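PDB 5XTF: 2,3-dihydroxy-2,3-dihydrophenylpropionate dehydrogenase from Pseudomonas sp. MC1, which catalyses the NAD-dependent oxidation of the cis-dihydrodiol of naphthalene to 1,2-dihydroxynaphthalene, a step in the breakdown of aromatic hydrocarbons. Local coordinates for residues 99-104 against 152-157; 105-110 against 130-135. One frame throughout, in Å; residues are numbered along the deposited sequence.

How the interactions relate
After three earlier strands and their helices, the chain runs through strand 100-103 and on into the loop 105-110. It then forms helix 118-150 and returns as strand 153-157. Interaction 1 pairs the two strands and closes this whole excursion. Interaction 2 joins the loop to residues 130-135 of the helix, so it is nested inside the larger closure. Segments 99-104 and 105-110 adjoin in sequence, yet the two contacts touch nowhere else, and their centres lie about 16 Å apart. Interaction 1 belongs to the centre of the parallel sheet of the Rossmann fold. Interaction 2 ties the loop beyond the strand end to the helix that follows it.

Interaction 1. Residues 99-104 against 152-157; sequences DCFIAN and GSVVMT
C100, F101, I102 and A103 pair with S153, V154, V155 and M156 as neighbouring parallel strands, their axes 4.7 Å apart and 13° from parallel. Five backbone hydrogen bonds hold the register, from S153 N to D99 O at one end to T157 N to A103 O at the other. Past the last of these, T157 OG1 donates to N104 OD1 at 2.7 Å. The hydroxyl comes from the side of the amide carbonyl, 16° out of its plane. N104 CG lies anti to its own backbone N (chi1 165°), which brings the amide across to the threonine. This pair sits at the C-terminal end of the two strands, where the SDR Rossmann fold binds its cofactor, and N104 is an NAD(+)-binding residue.

On the face with C100 and I102, C100 SG lies 4.0 Å from V155 CG2, and I102 CG1 is 4.2 Å from V155 CB. On the other face A103 CB meets M156 CG at 4.2 Å. V154 CG1 stands at the edge of the F101 ring, near its plane.

Further out, helix 248-254 covers V155 through Y250 and L253, and M156 packs on helix 170-190. T157 OG1 also bonds Y250 OH, and N104 N bonds T29 OG1. D99 OD1 forms a salt bridge with R256.

Interaction 2. Residues 105-110 against 130-135; sequences AGIWDY and DINVKS
N132 reaches from helix 118-150 to the backbone of I107 and grips it with both the oxygen and the nitrogen of its amide. Its CB leads to CG, set anti to the carbonyl carbon (chi1 -63°), and CG lies 3.6 Å from I107 O. At the tip, OD1 accepts a hydrogen bond from I107 N at 2.9 Å, which falls on a lone pair in the carbonyl plane. ND2 donates to I107 O at 3.0 Å, nearly straight at 164° and almost exactly in the amide plane. OD1 also lies 3.4 Å from G106 CA. The other bond of ND2 goes to S175 OG on helix 170-190, so the amide ties the loop after strand 100-103 to two helices of this Rossmann-type SDR fold. The N132 side chain is about 4 Å from that of K176, an NAD(+)-binding residue. A leucine here would probably leave both I107 N and I107 O without these partners and the loop freer to shift.

I131 packs on I107: I131 CD1 meets I107 CG2 at 3.8 Å, and the two side chains cross at about a right angle. I131 CG2 lies 3.9 Å from G106 C. A water donates to A105 O and I131 O, and S135 OG donates to I131 O at 2.8 Å.

Interaction 1. Residues 99-104 against 152-157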
# COMPACT_ATOMS: atom_id res chain seq x y z
N ASP B 99 -20.01 20.67 11.97
CA ASP B 99 -20.18 19.31 11.44
C ASP B 99 -18.92 18.73 10.81
O ASP B 99 -18.72 17.51 10.87
CB ASP B 99 -21.30 19.27 10.40
CG ASP B 99 -22.64 19.66 10.99
OD1 ASP B 99 -23.27 18.79 11.64
OD2 ASP B 99 -23.07 20.83 10.80
N CYS B 100 -18.06 19.54 10.20
CA CYS B 100 -16.91 19.01 9.48
C CYS B 100 -15.74 19.96 9.65
O CYS B 100 -15.92 21.18 9.59
CB CYS B 100 -17.23 18.82 7.99
SG CYS B 100 -15.88 18.03 7.02
N PHE B 101 -14.57 19.41 9.89
CA PHE B 101 -13.33 20.19 9.94
C PHE B 101 -12.42 19.70 8.82
O PHE B 101 -12.12 18.50 8.74
CB PHE B 101 -12.62 20.07 11.29
CG PHE B 101 -11.30 20.80 11.33
CD1 PHE B 101 -11.27 22.19 11.36
CD2 PHE B 101 -10.10 20.12 11.32
CE1 PHE B 101 -10.08 22.88 11.39
CE2 PHE B 101 -8.90 20.81 11.35
CZ PHE B 101 -8.89 22.19 11.38
N ILE B 102 -11.99 20.63 7.97
CA ILE B 102 -11.11 20.33 6.84
C ILE B 102 -9.77 20.98 7.13
O ILE B 102 -9.65 22.21 7.11
CB ILE B 102 -11.67 20.84 5.51
CG1 ILE B 102 -13.03 20.21 5.22
CG2 ILE B 102 -10.68 20.57 4.39
CD1 ILE B 102 -13.59 20.58 3.87
N ALA B 103 -8.77 20.16 7.42
CA ALA B 103 -7.42 20.63 7.66
C ALA B 103 -6.69 20.56 6.33
O ALA B 103 -6.45 19.47 5.80
CB ALA B 103 -6.73 19.78 8.72
N ASN B 104 -6.32 21.73 5.79
CA ASN B 104 -5.86 21.81 4.41
C ASN B 104 -4.66 22.73 4.22
O ASN B 104 -3.99 22.61 3.19
CB ASN B 104 -7.01 22.28 3.50
CG ASN B 104 -6.54 22.73 2.13
OD1 ASN B 104 -6.05 21.93 1.32
ND2 ASN B 104 -6.68 24.03 1.86
N GLY B 152 -19.39 14.33 13.89
CA GLY B 152 -19.05 14.89 12.60
C GLY B 152 -17.89 14.19 11.97
O GLY B 152 -17.55 13.05 12.31
N SER B 153 -17.25 14.88 11.02
CA SER B 153 -16.11 14.26 10.35
C SER B 153 -14.93 15.23 10.26
O SER B 153 -15.04 16.43 10.53
CB SER B 153 -16.50 13.74 8.96
OG SER B 153 -16.77 14.80 8.06
N VAL B 154 -13.78 14.65 9.88
CA VAL B 154 -12.57 15.38 9.55
C VAL B 154 -12.15 15.00 8.14
O VAL B 154 -12.25 13.82 7.76
CB VAL B 154 -11.44 15.07 10.55
CG1 VAL B 154 -10.18 15.80 10.16
CG2 VAL B 154 -11.86 15.46 11.93
N VAL B 155 -11.69 15.97 7.36
CA VAL B 155 -11.04 15.71 6.08
C VAL B 155 -9.71 16.44 6.10
O VAL B 155 -9.68 17.65 6.36
CB VAL B 155 -11.86 16.16 4.87
CG1 VAL B 155 -11.22 15.63 3.59
CG2 VAL B 155 -13.30 15.69 4.99
N MET B 156 -8.63 15.71 5.85
CA MET B 156 -7.31 16.28 5.72
C MET B 156 -6.89 16.29 4.26
O MET B 156 -7.24 15.40 3.48
CB MET B 156 -6.28 15.51 6.54
CG MET B 156 -6.42 15.67 8.04
SD MET B 156 -5.38 14.51 8.96
CE MET B 156 -6.51 13.15 9.24
N THR B 157 -6.14 17.31 3.89
CA THR B 157 -5.48 17.33 2.59
C THR B 157 -4.15 16.60 2.73
O THR B 157 -3.26 17.03 3.48
CB THR B 157 -5.29 18.77 2.11
OG1 THR B 157 -6.57 19.38 1.87
CG2 THR B 157 -4.46 18.81 0.84

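Interaction 2. Residues 105-110 against 130-135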
# COMPACT_ATOMS: atom_id res chain seq x y z
N ALA B 105 -4.38 23.64 5.14
CA ALA B 105 -3.25 24.55 4.94
C ALA B 105 -1.97 23.74 4.76
O ALA B 105 -1.71 22.79 5.51
CB ALA B 105 -3.14 25.52 6.13
N GLY B 106 -1.21 24.06 3.72
CA GLY B 106 -0.01 23.31 3.42
C GLY B 106 1.12 24.22 2.96
O GLY B 106 0.91 25.40 2.68
N ILE B 107 2.32 23.64 2.91
CA ILE B 107 3.50 24.32 2.39
C ILE B 107 4.37 23.29 1.69
O ILE B 107 4.41 22.12 2.08
CB ILE B 107 4.29 25.07 3.49
CG1 ILE B 107 5.31 26.03 2.88
CG2 ILE B 107 5.03 24.11 4.40
CD1 ILE B 107 6.12 26.76 3.92
N TRP B 108 5.08 23.73 0.65
CA TRP B 108 5.99 22.90 -0.13
C TRP B 108 7.41 23.04 0.40
O TRP B 108 7.71 23.88 1.26
CB TRP B 108 5.92 23.31 -1.61
CG TRP B 108 6.41 22.24 -2.56
CD1 TRP B 108 6.31 20.89 -2.40
CD2 TRP B 108 7.06 22.45 -3.82
NE1 TRP B 108 6.86 20.24 -3.48
CE2 TRP B 108 7.33 21.18 -4.37
CE3 TRP B 108 7.44 23.59 -4.54
CZ2 TRP B 108 7.96 21.01 -5.60
CZ3 TRP B 108 8.06 23.43 -5.76
CH2 TRP B 108 8.32 22.15 -6.28
N ASP B 109 8.32 22.21 -0.12
CA ASP B 109 9.73 22.31 0.21
C ASP B 109 10.62 22.60 -1.00
O ASP B 109 11.84 22.62 -0.84
CB ASP B 109 10.22 21.05 0.93
CG ASP B 109 10.40 19.85 0.00
OD1 ASP B 109 9.92 19.87 -1.16
OD2 ASP B 109 11.02 18.86 0.48
N TYR B 110 10.05 22.80 -2.18
CA TYR B 110 10.80 23.23 -3.36
C TYR B 110 11.99 22.31 -3.63
O TYR B 110 13.10 22.75 -3.91
CB TYR B 110 11.24 24.70 -3.22
CG TYR B 110 10.06 25.64 -3.07
CD1 TYR B 110 9.49 26.26 -4.19
CD2 TYR B 110 9.48 25.89 -1.83
CE1 TYR B 110 8.40 27.11 -4.06
CE2 TYR B 110 8.39 26.74 -1.69
CZ TYR B 110 7.85 27.34 -2.81
OH TYR B 110 6.77 28.19 -2.69
N ASP B 130 5.67 21.51 11.08
CA ASP B 130 4.74 22.34 11.83
C ASP B 130 3.46 22.60 11.05
O ASP B 130 2.36 22.54 11.62
CB ASP B 130 5.40 23.67 12.21
CG ASP B 130 6.33 23.53 13.39
OD1 ASP B 130 6.15 22.54 14.14
OD2 ASP B 130 7.24 24.38 13.55
N ILE B 131 3.57 22.86 9.75
CA ILE B 131 2.41 23.24 8.95
C ILE B 131 1.68 22.03 8.39
O ILE B 131 0.45 21.95 8.47
CB ILE B 131 2.83 24.18 7.81
CG1 ILE B 131 3.33 25.51 8.36
CG2 ILE B 131 1.67 24.40 6.86
CD1 ILE B 131 3.95 26.40 7.29
N ASN B 132 2.41 21.11 7.77
CA ASN B 132 1.78 19.99 7.09
C ASN B 132 1.33 18.88 8.03
O ASN B 132 0.54 18.05 7.61
CB ASN B 132 2.71 19.40 6.04
CG ASN B 132 3.05 20.38 4.95
OD1 ASN B 132 2.44 21.44 4.84
ND2 ASN B 132 4.02 20.02 4.12
N VAL B 133 1.81 18.86 9.27
CA VAL B 133 1.48 17.76 10.18
C VAL B 133 1.04 18.27 11.54
O VAL B 133 -0.08 17.99 11.98
CB VAL B 133 2.65 16.79 10.34
CG1 VAL B 133 2.25 15.62 11.25
CG2 VAL B 133 3.13 16.28 8.97
N LYS B 134 1.91 19.01 12.24
CA LYS B 134 1.59 19.40 13.61
C LYS B 134 0.31 20.24 13.66
O LYS B 134 -0.54 20.05 14.54
CB LYS B 134 2.75 20.15 14.25
CG LYS B 134 2.63 20.14 15.75
CD LYS B 134 3.61 21.06 16.45
CE LYS B 134 3.40 20.94 17.97
NZ LYS B 134 4.42 21.68 18.77
N SER B 135 0.14 21.15 12.71
CA SER B 135 -1.05 21.99 12.78
C SER B 135 -2.31 21.24 12.35
O SER B 135 -3.41 21.69 12.67
CB SER B 135 -0.85 23.26 11.95
OG SER B 135 -1.00 22.97 10.58
O HOH W 1 -2.34 23.26 8.00